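Local coordinates for protein soluble lytic transglycosylase B3 (Pseudomonas aeruginosa, PDB 5ANZ) that takes part in turnover of the bacterial cell wall, probably cleaving peptidoglycan as a lytic transglycosylase, and binds a calcium ion, at residues 199-203 and 204-208; 209-212 and 213-217; 273-276 and 277-280. One frame throughout, in Å; residues are numbered along the deposited sequence.

Overall arrangement
Contacts 1 and 2 follow each other directly along the chain: the turn of residues 199-208 runs into helix 209-215, their centres are about 10 Å apart, and they pack together, with Met202 CE 3.6 Å from His212 CB. Between them they supply Ile208 and Thr211, which bind N-acetyl-D-glucosamine in another structure of this protein, and the chain then enters the calcium-binding loop that starts at Asp218. Contact 3 comes later, where strand 274-275 turns into helix 276-280 at an edge of the five-stranded antiparallel sheet. Its centre is about 37 Å from that of contact 1 and about 36 Å from that of contact 2. All three lie in the transglycosylase (SLT) domain, two at the sugar site and one far from it.

Contact 1: residues 199-203 and 204-208; sequences AGAMG and QTQFI
The flat amide of Gln206 meets Gly203 in its own plane: NE2 gives a nearly straight hydrogen bond to Gly203 O (2.8 Å, 169°), and the donor also lies in the carbonyl plane. Ala201 CB lies against both Gln206 O (3.4 Å) and Gln206 OE1 (3.5 Å), where a short side chain fits. The glutamine folds back to do this because chi2 is bent (-74°). On the Phe207 ring, Thr205 OG1 rests over one face, near the rim. The backbone closes the turn with one antiparallel bridge, Met202 N donating to Phe207 O at 2.8 Å, and the first side-chain carbons of Met202 run alongside that same oxygen. Gly203 has positive phi, where a CB would run into Gln204 N; at Gly200 a CB would press on the carbonyl O of Ala199. Gln206 itself takes positive phi, so glycines alone do not make the turn. Phe207 packs on Tyr326, whose OH is hydrogen-bonded to Thr205 O; Tyr326 and Ile208 bind N-acetyl-D-glucosamine in another structure of this protein. Two carbonyls, Gly203 O and Met151 O, take up Gln206 NE2, which fixes the amide's rotation and ties this turn to the chain at Met151.

Contact 2: residues 209-212 and 213-217; sequences PTTH and NQYAV
Ala216 CB lies over one face of the His212 ring, a CH-pi contact 3.5 Å from the ring centroid and 18° off its normal; the nearest ring atom is ND1. With CG anti to the backbone N (chi1 175°), the imidazole trails along the helix to the level of the residue four places on, where the methyl of Ala216 sits on the ring face. In one of two Asn213 conformers, OD1 approaches the ring edge, 3.4 Å from His212 CD2, with the amide turned 69° from the ring. Thr211, which binds N-acetyl-D-glucosamine in another structure of this protein, touches Tyr215 CD2 with CG2 at 4.0 Å, and Thr211 O sits at the phenol ring edge. These pairs ride on the two turns of the short helix 209-215. Pro209, lacking an N-H, suits its first turn, where no helical acceptor precedes it; Asn213 N bonds Pro209 O, Tyr215 N bonds Thr211 O at 2.8 Å, and Ala216 N bonds His212 O. Further out, Asp188 OD2 holds His212 NE2, whereas ND1 is buried with no polar partner in the model. Tyr215 meets Tyr241 edge-to-face on helix 231-244, and Gln176 OE1 of helix 170-186 bonds Thr210 N.

Contact 3: residues 273-276 and 277-280; sequences RKPL and GEWQ
From the extended backbone of Lys274, the chain turns at Pro275, the N-cap residue, into a short helix in which Trp279 N bonds Pro275 O (3.1 Å, 160°, in the carbonyl plane) and Gln280 N bonds Leu276 O; a weak bond from Glu278 N reaches Pro275 O as well. Lys274 packs on one face of the Trp279 indole, its CB 3.8 Å from the centroid of the five-membered ring and 27° off the normal. The methylenes carry on over the benzo part of the indole, with Lys274 CD 4.0 Å from Trp279 CZ2. A long aliphatic chain ending in a charge suits this place, since Lys274 offers carbon to the ring and still carries NZ to Glu278 OE2 in a long salt bridge of 3.6 Å. Glu278 has CG anti to its own nitrogen (chi1 176°) and stays extended beyond it, which brings the carboxylate back past Pro275, with Glu278 OE1 lying 3.4 Å from Pro275 CD. An acidic group in the first turn is probably also favoured by the helix dipole. Leu276 CD2 adds apolar packing 4.3 Å from Trp279 CD1, and both side chains touch Leu315 of strand 313-316. The indole is fixed further by Trp279 NE1, which is hydrogen-bonded to Ala301 O. Here the edge strand 274-275, paired with strand 300-304, runs directly into a short helix N-capped by Pro275 at the border of the five-stranded antiparallel sheet, consistent with the beta domain of Slt35-like enzymes.

Contact 1: residues 199-203 and 204-208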
ATOM      1  N   ALA A 199      -2.717 -13.907  -1.722  1.00 23.17           N
ATOM      2  CA  ALA A 199      -1.289 -13.788  -1.485  1.00 26.55           C
ATOM      3  C   ALA A 199      -0.936 -13.963  -0.018  1.00 24.47           C
ATOM      4  O   ALA A 199       0.199 -13.702   0.386  1.00 28.99           O
ATOM      5  CB  ALA A 199      -0.783 -12.438  -1.981  1.00 28.18           C
ATOM      6  N   GLY A 200      -1.900 -14.381   0.794  1.00 25.44           N
ATOM      7  CA  GLY A 200      -1.606 -14.644   2.189  1.00 26.85           C
ATOM      8  C   GLY A 200      -1.807 -13.482   3.146  1.00 26.65           C
ATOM      9  O   GLY A 200      -1.477 -13.599   4.324  1.00 22.66           O
ATOM     10  N   ALA A 201      -2.345 -12.362   2.662  1.00 19.51           N
ATOM     11  CA  ALA A 201      -2.675 -11.244   3.546  1.00 23.32           C
ATOM     12  C   ALA A 201      -3.919 -11.591   4.354  1.00 22.17           C
ATOM     13  O   ALA A 201      -4.949 -11.943   3.778  1.00 21.64           O
ATOM     14  CB  ALA A 201      -2.908  -9.957   2.734  1.00 20.47           C
ATOM     15  N   MET A 202      -3.840 -11.482   5.676  1.00 18.69           N
ATOM     16  CA  MET A 202      -4.818 -12.159   6.532  1.00 19.79           C
ATOM     17  C   MET A 202      -5.774 -11.209   7.231  1.00 17.97           C
ATOM     18  O   MET A 202      -5.381 -10.149   7.724  1.00 21.06           O
ATOM     19  CB  MET A 202      -4.105 -12.998   7.596  1.00 20.35           C
ATOM     20  CG  MET A 202      -3.053 -13.904   7.039  1.00 20.15           C
ATOM     21  SD  MET A 202      -2.368 -14.947   8.350  1.00 22.61           S
ATOM     22  CE  MET A 202      -1.794 -13.733   9.521  1.00 19.40           C
ATOM     23  N   GLY A 203      -7.031 -11.609   7.305  1.00 17.21           N
ATOM     24  CA  GLY A 203      -7.934 -11.011   8.271  1.00 20.53           C
ATOM     25  C   GLY A 203      -8.246  -9.539   8.043  1.00 17.30           C
ATOM     26  O   GLY A 203      -8.195  -9.055   6.925  1.00 19.12           O
ATOM     27  N   GLN A 204      -8.588  -8.851   9.124  1.00 16.60           N
ATOM     28  CA  GLN A 204      -9.082  -7.489   9.009  1.00 16.94           C
ATOM     29  C   GLN A 204      -7.958  -6.531   8.702  1.00 19.35           C
ATOM     30  O   GLN A 204      -8.180  -5.498   8.061  1.00 20.11           O
ATOM     31  CB  GLN A 204      -9.789  -7.056  10.283  1.00 19.83           C
ATOM     32  CG  GLN A 204     -10.931  -7.992  10.656  1.00 20.15           C
ATOM     33  CD  GLN A 204     -11.985  -7.328  11.492  1.00 30.96           C
ATOM     34  OE1 GLN A 204     -12.178  -6.118  11.418  1.00 29.09           O
ATOM     35  NE2 GLN A 204     -12.700  -8.125  12.295  1.00 28.50           N
ATOM     36  N   THR A 205      -6.755  -6.877   9.150  1.00 17.56           N
ATOM     37  CA  THR A 205      -5.601  -6.003   8.955  1.00 19.60           C
ATOM     38  C   THR A 205      -4.874  -6.272   7.627  1.00 20.56           C
ATOM     39  O   THR A 205      -4.051  -5.466   7.185  1.00 19.67           O
ATOM     40  CB  THR A 205      -4.596  -6.184  10.101  1.00 21.17           C
ATOM     41  OG1 THR A 205      -4.207  -7.559  10.145  1.00 21.80           O
ATOM     42  CG2 THR A 205      -5.234  -5.805  11.434  1.00 25.67           C
ATOM     43  N   GLN A 206      -5.143  -7.432   7.028  1.00 17.35           N
ATOM     44  CA  GLN A 206      -4.417  -7.920   5.848  1.00 16.48           C
ATOM     45  C   GLN A 206      -2.911  -7.979   6.083  1.00 19.58           C
ATOM     46  O   GLN A 206      -2.111  -7.730   5.173  1.00 22.36           O
ATOM     47  CB  GLN A 206      -4.752  -7.067   4.623  1.00 18.91           C
ATOM     48  CG  GLN A 206      -6.237  -7.201   4.226  1.00 19.25           C
ATOM     49  CD  GLN A 206      -6.547  -8.535   3.557  1.00 19.55           C
ATOM     50  OE1 GLN A 206      -6.136  -8.783   2.411  1.00 23.62           O
ATOM     51  NE2 GLN A 206      -7.263  -9.402   4.266  1.00 18.86           N
ATOM     52  N   PHE A 207      -2.536  -8.355   7.308  1.00 16.90           N
ATOM     53  CA  PHE A 207      -1.144  -8.702   7.618  1.00 18.86           C
ATOM     54  C   PHE A 207      -0.740 -10.020   6.959  1.00 19.53           C
ATOM     55  O   PHE A 207      -1.484 -10.994   7.079  1.00 21.16           O
ATOM     56  CB  PHE A 207      -0.949  -8.902   9.117  1.00 17.98           C
ATOM     57  CG  PHE A 207      -0.909  -7.642   9.956  1.00 19.08           C
ATOM     58  CD1 PHE A 207      -0.937  -6.375   9.391  1.00 19.06           C
ATOM     59  CD2 PHE A 207      -0.785  -7.767  11.342  1.00 21.43           C
ATOM     60  CE1 PHE A 207      -0.858  -5.242  10.212  1.00 25.62           C
ATOM     61  CE2 PHE A 207      -0.692  -6.647  12.165  1.00 25.22           C
ATOM     62  CZ  PHE A 207      -0.725  -5.390  11.603  1.00 21.57           C
ATOM     63  N   ILE A 208       0.440 -10.103   6.345  1.00 20.14           N
ATOM     64  CA  ILE A 208       0.991 -11.421   6.010  1.00 20.35           C
ATOM     65  C   ILE A 208       1.472 -12.071   7.314  1.00 18.34           C
ATOM     66  O   ILE A 208       1.686 -11.385   8.311  1.00 20.78           O
ATOM     67  CB  ILE A 208       2.137 -11.333   4.980  1.00 23.98           C
ATOM     68  CG1 ILE A 208       3.287 -10.481   5.519  1.00 24.15           C
ATOM     69  CG2 ILE A 208       1.630 -10.764   3.658  1.00 29.09           C
ATOM     70  CD1 ILE A 208       4.486 -10.389   4.559  1.00 25.21           C
TER

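Contact 2: residues 209-212 and 213-217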
ATOM      1  N   PRO A 209       1.619 -13.402   7.321  1.00 20.64           N
ATOM      2  CA  PRO A 209       1.947 -14.099   8.568  1.00 21.81           C
ATOM      3  C   PRO A 209       3.168 -13.546   9.325  1.00 21.40           C
ATOM      4  O   PRO A 209       3.078 -13.375  10.547  1.00 21.92           O
ATOM      5  CB  PRO A 209       2.192 -15.532   8.091  1.00 22.49           C
ATOM      6  CG  PRO A 209       1.157 -15.678   6.951  1.00 21.33           C
ATOM      7  CD  PRO A 209       1.229 -14.337   6.249  1.00 20.43           C
ATOM      8  N   THR A 210       4.277 -13.271   8.643  1.00 24.39           N
ATOM      9  CA  THR A 210       5.445 -12.787   9.381  1.00 24.48           C
ATOM     10  C   THR A 210       5.160 -11.403  10.004  1.00 23.58           C
ATOM     11  O   THR A 210       5.644 -11.097  11.100  1.00 25.69           O
ATOM     12  CB  THR A 210       6.717 -12.731   8.493  1.00 27.82           C
ATOM     13  OG1 THR A 210       6.482 -11.889   7.358  1.00 27.62           O
ATOM     14  CG2 THR A 210       7.117 -14.137   8.031  1.00 30.16           C
ATOM     15  N   THR A 211       4.356 -10.570   9.337  1.00 20.49           N
ATOM     16  CA  THR A 211       3.980  -9.295   9.932  1.00 19.44           C
ATOM     17  C   THR A 211       3.069  -9.487  11.145  1.00 24.47           C
ATOM     18  O   THR A 211       3.215  -8.821  12.171  1.00 22.68           O
ATOM     19  CB  THR A 211       3.276  -8.379   8.893  1.00 21.11           C
ATOM     20  OG1 THR A 211       4.197  -8.099   7.835  1.00 26.31           O
ATOM     21  CG2 THR A 211       2.802  -7.088   9.541  1.00 24.56           C
ATOM     22  N   HIS A 212       2.130 -10.422  11.044  1.00 22.70           N
ATOM     23  CA  HIS A 212       1.323 -10.775  12.195  1.00 20.40           C
ATOM     24  C   HIS A 212       2.215 -11.191  13.370  1.00 20.89           C
ATOM     25  O   HIS A 212       2.039 -10.716  14.497  1.00 21.14           O
ATOM     26  CB  HIS A 212       0.350 -11.913  11.846  1.00 21.74           C
ATOM     27  CG  HIS A 212      -0.427 -12.419  13.018  1.00 23.09           C
ATOM     28  ND1 HIS A 212      -1.703 -11.987  13.307  1.00 23.50           N
ATOM     29  CD2 HIS A 212      -0.092 -13.307  13.988  1.00 21.89           C
ATOM     30  CE1 HIS A 212      -2.124 -12.592  14.404  1.00 21.55           C
ATOM     31  NE2 HIS A 212      -1.182 -13.397  14.829  1.00 24.66           N
ATOM     32  N   ASN A 213       3.185 -12.054  13.106  0.54 21.57           N
ATOM     33  CA  ASN A 213       3.977 -12.600  14.194  0.54 22.63           C
ATOM     34  C   ASN A 213       4.869 -11.560  14.878  0.54 24.74           C
ATOM     35  O   ASN A 213       5.237 -11.738  16.041  0.54 27.31           O
ATOM     36  CB  ASN A 213       4.810 -13.785  13.690  0.54 22.20           C
ATOM     37  CG  ASN A 213       3.975 -15.045  13.523  0.54 24.89           C
ATOM     38  OD1 ASN A 213       2.834 -15.108  13.996  0.54 22.70           O
ATOM     39  ND2 ASN A 213       4.544 -16.065  12.884  0.54 30.04           N
ATOM     40  N   GLN A 214       5.191 -10.474  14.175  1.00 21.79           N
ATOM     41  CA  GLN A 214       5.989  -9.418  14.781  0.52 25.62           C
ATOM     42  C   GLN A 214       5.150  -8.276  15.329  1.00 27.48           C
ATOM     43  O   GLN A 214       5.521  -7.666  16.325  1.00 26.98           O
ATOM     44  CB  GLN A 214       7.011  -8.855  13.790  0.52 29.68           C
ATOM     45  CG  GLN A 214       7.870  -7.761  14.410  0.52 36.66           C
ATOM     46  CD  GLN A 214       9.087  -7.403  13.578  0.52 44.05           C
ATOM     47  OE1 GLN A 214       9.353  -8.018  12.544  0.52 41.58           O
ATOM     48  NE2 GLN A 214       9.837  -6.402  14.033  0.52 42.77           N
ATOM     49  N   TYR A 215       4.011  -7.986  14.703  1.00 20.45           N
ATOM     50  CA  TYR A 215       3.286  -6.763  15.085  1.00 24.20           C
ATOM     51  C   TYR A 215       1.848  -6.933  15.560  1.00 26.46           C
ATOM     52  O   TYR A 215       1.280  -5.997  16.096  1.00 25.23           O
ATOM     53  CB  TYR A 215       3.274  -5.767  13.915  1.00 21.61           C
ATOM     54  CG  TYR A 215       4.661  -5.344  13.528  1.00 23.19           C
ATOM     55  CD1 TYR A 215       5.335  -4.388  14.269  1.00 23.38           C
ATOM     56  CD2 TYR A 215       5.303  -5.919  12.438  1.00 25.22           C
ATOM     57  CE1 TYR A 215       6.637  -4.003  13.923  1.00 23.90           C
ATOM     58  CE2 TYR A 215       6.591  -5.544  12.087  1.00 31.45           C
ATOM     59  CZ  TYR A 215       7.244  -4.580  12.829  1.00 29.07           C
ATOM     60  OH  TYR A 215       8.525  -4.218  12.482  1.00 29.84           O
ATOM     61  N   ALA A 216       1.252  -8.103  15.379  1.00 21.11           N
ATOM     62  CA  ALA A 216      -0.089  -8.278  15.915  1.00 20.48           C
ATOM     63  C   ALA A 216      -0.094  -8.180  17.445  1.00 23.75           C
ATOM     64  O   ALA A 216       0.889  -8.514  18.136  1.00 26.14           O
ATOM     65  CB  ALA A 216      -0.691  -9.608  15.463  1.00 18.37           C
ATOM     66  N   VAL A 217      -1.220  -7.703  17.951  1.00 22.39           N
ATOM     67  CA  VAL A 217      -1.435  -7.399  19.351  1.00 21.53           C
ATOM     68  C   VAL A 217      -2.635  -8.142  19.910  1.00 26.78           C
ATOM     69  O   VAL A 217      -3.640  -8.279  19.217  1.00 25.47           O
ATOM     70  CB  VAL A 217      -1.674  -5.878  19.529  1.00 28.88           C
ATOM     71  CG1 VAL A 217      -2.131  -5.564  20.938  1.00 38.04           C
ATOM     72  CG2 VAL A 217      -0.413  -5.100  19.153  1.00 33.50           C
TER

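Contact 3: residues 273-276 and 277-280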
ATOM      1  N   ARG A 273      13.797  15.123   0.053  1.00 35.19           N
ATOM      2  CA  ARG A 273      13.071  15.695   1.178  1.00 31.85           C
ATOM      3  C   ARG A 273      13.661  17.045   1.568  1.00 36.81           C
ATOM      4  O   ARG A 273      14.880  17.238   1.558  1.00 41.94           O
ATOM      5  CB  ARG A 273      13.072  14.731   2.368  1.00 34.51           C
ATOM      6  CG  ARG A 273      12.316  13.447   2.077  1.00 38.47           C
ATOM      7  CD  ARG A 273      12.082  12.622   3.334  1.00 49.29           C
ATOM      8  NE  ARG A 273      13.297  11.957   3.788  1.00 51.07           N
ATOM      9  CZ  ARG A 273      13.707  10.776   3.339  1.00 61.84           C
ATOM     10  NH1 ARG A 273      13.000  10.138   2.416  1.00 59.27           N
ATOM     11  NH2 ARG A 273      14.825  10.239   3.811  1.00 70.58           N
ATOM     12  N   LYS A 274      12.776  17.982   1.888  1.00 35.48           N
ATOM     13  CA  LYS A 274      13.156  19.339   2.233  1.00 37.64           C
ATOM     14  C   LYS A 274      12.266  19.827   3.359  1.00 38.17           C
ATOM     15  O   LYS A 274      11.092  19.462   3.414  1.00 32.80           O
ATOM     16  CB  LYS A 274      13.021  20.265   1.021  1.00 36.20           C
ATOM     17  CG  LYS A 274      13.969  19.962  -0.124  1.00 37.18           C
ATOM     18  CD  LYS A 274      13.746  20.942  -1.259  1.00 38.50           C
ATOM     19  CE  LYS A 274      14.487  20.512  -2.508  1.00 46.15           C
ATOM     20  NZ  LYS A 274      15.958  20.474  -2.299  1.00 49.79           N
ATOM     21  N   PRO A 275      12.811  20.653   4.263  1.00 34.76           N
ATOM     22  CA  PRO A 275      11.928  21.226   5.283  1.00 40.94           C
ATOM     23  C   PRO A 275      10.822  22.045   4.628  1.00 42.55           C
ATOM     24  O   PRO A 275      11.045  22.615   3.562  1.00 42.27           O
ATOM     25  CB  PRO A 275      12.858  22.122   6.103  1.00 43.23           C
ATOM     26  CG  PRO A 275      14.252  21.652   5.773  1.00 45.99           C
ATOM     27  CD  PRO A 275      14.198  21.142   4.375  1.00 36.91           C
ATOM     28  N   LEU A 276       9.644  22.084   5.241  1.00 36.83           N
ATOM     29  CA  LEU A 276       8.533  22.864   4.697  1.00 37.36           C
ATOM     30  C   LEU A 276       8.943  24.318   4.463  1.00 40.40           C
ATOM     31  O   LEU A 276       8.509  24.946   3.496  1.00 43.50           O
ATOM     32  CB  LEU A 276       7.328  22.808   5.633  1.00 39.01           C
ATOM     33  CG  LEU A 276       6.611  21.464   5.708  1.00 43.71           C
ATOM     34  CD1 LEU A 276       5.419  21.579   6.632  1.00 43.29           C
ATOM     35  CD2 LEU A 276       6.183  21.007   4.321  1.00 40.00           C
ATOM     36  N   GLY A 277       9.782  24.842   5.351  1.00 46.39           N
ATOM     37  CA  GLY A 277      10.271  26.200   5.222  1.00 52.59           C
ATOM     38  C   GLY A 277      11.017  26.413   3.918  1.00 53.26           C
ATOM     39  O   GLY A 277      10.890  27.461   3.281  1.00 51.90           O
ATOM     40  N   GLU A 278      11.792  25.410   3.517  1.00 50.15           N
ATOM     41  CA  GLU A 278      12.538  25.487   2.272  1.00 46.32           C
ATOM     42  C   GLU A 278      11.603  25.406   1.063  1.00 42.49           C
ATOM     43  O   GLU A 278      11.806  26.114   0.077  1.00 50.49           O
ATOM     44  CB  GLU A 278      13.596  24.385   2.207  1.00 51.48           C
ATOM     45  CG  GLU A 278      14.350  24.328   0.886  1.00 57.71           C
ATOM     46  CD  GLU A 278      15.600  23.467   0.952  1.00 60.83           C
ATOM     47  OE1 GLU A 278      15.907  22.949   2.045  1.00 58.13           O
ATOM     48  OE2 GLU A 278      16.278  23.315  -0.089  1.00 65.66           O
ATOM     49  N   TRP A 279      10.579  24.556   1.130  1.00 37.32           N
ATOM     50  CA  TRP A 279       9.592  24.508   0.051  1.00 35.18           C
ATOM     51  C   TRP A 279       8.868  25.851  -0.122  1.00 38.66           C
ATOM     52  O   TRP A 279       8.584  26.274  -1.240  1.00 42.10           O
ATOM     53  CB  TRP A 279       8.554  23.411   0.297  1.00 32.50           C
ATOM     54  CG  TRP A 279       9.045  21.989   0.156  1.00 32.12           C
ATOM     55  CD1 TRP A 279       9.160  21.061   1.152  1.00 36.22           C
ATOM     56  CD2 TRP A 279       9.454  21.333  -1.048  1.00 27.84           C
ATOM     57  NE1 TRP A 279       9.617  19.871   0.644  1.00 33.01           N
ATOM     58  CE2 TRP A 279       9.809  20.011  -0.703  1.00 26.53           C
ATOM     59  CE3 TRP A 279       9.561  21.735  -2.385  1.00 35.60           C
ATOM     60  CZ2 TRP A 279      10.249  19.086  -1.645  1.00 29.31           C
ATOM     61  CZ3 TRP A 279      10.012  20.819  -3.322  1.00 33.34           C
ATOM     62  CH2 TRP A 279      10.353  19.503  -2.944  1.00 30.95           C
ATOM     63  N   GLN A 280       8.554  26.503   0.989  1.00 44.53           N
ATOM     64  CA  GLN A 280       7.790  27.747   0.946  1.00 55.70           C
ATOM     65  C   GLN A 280       8.619  28.877   0.347  1.00 58.06           C
ATOM     66  O   GLN A 280       8.116  29.702  -0.426  1.00 53.78           O
ATOM     67  CB  GLN A 280       7.308  28.133   2.345  1.00 56.48           C
ATOM     68  CG  GLN A 280       6.505  29.428   2.386  1.00 70.27           C
ATOM     69  CD  GLN A 280       6.198  29.885   3.801  1.00 85.78           C
ATOM     70  OE1 GLN A 280       6.291  29.110   4.752  1.00 91.49           O
ATOM     71  NE2 GLN A 280       5.833  31.155   3.946  1.00 90.84           N
TER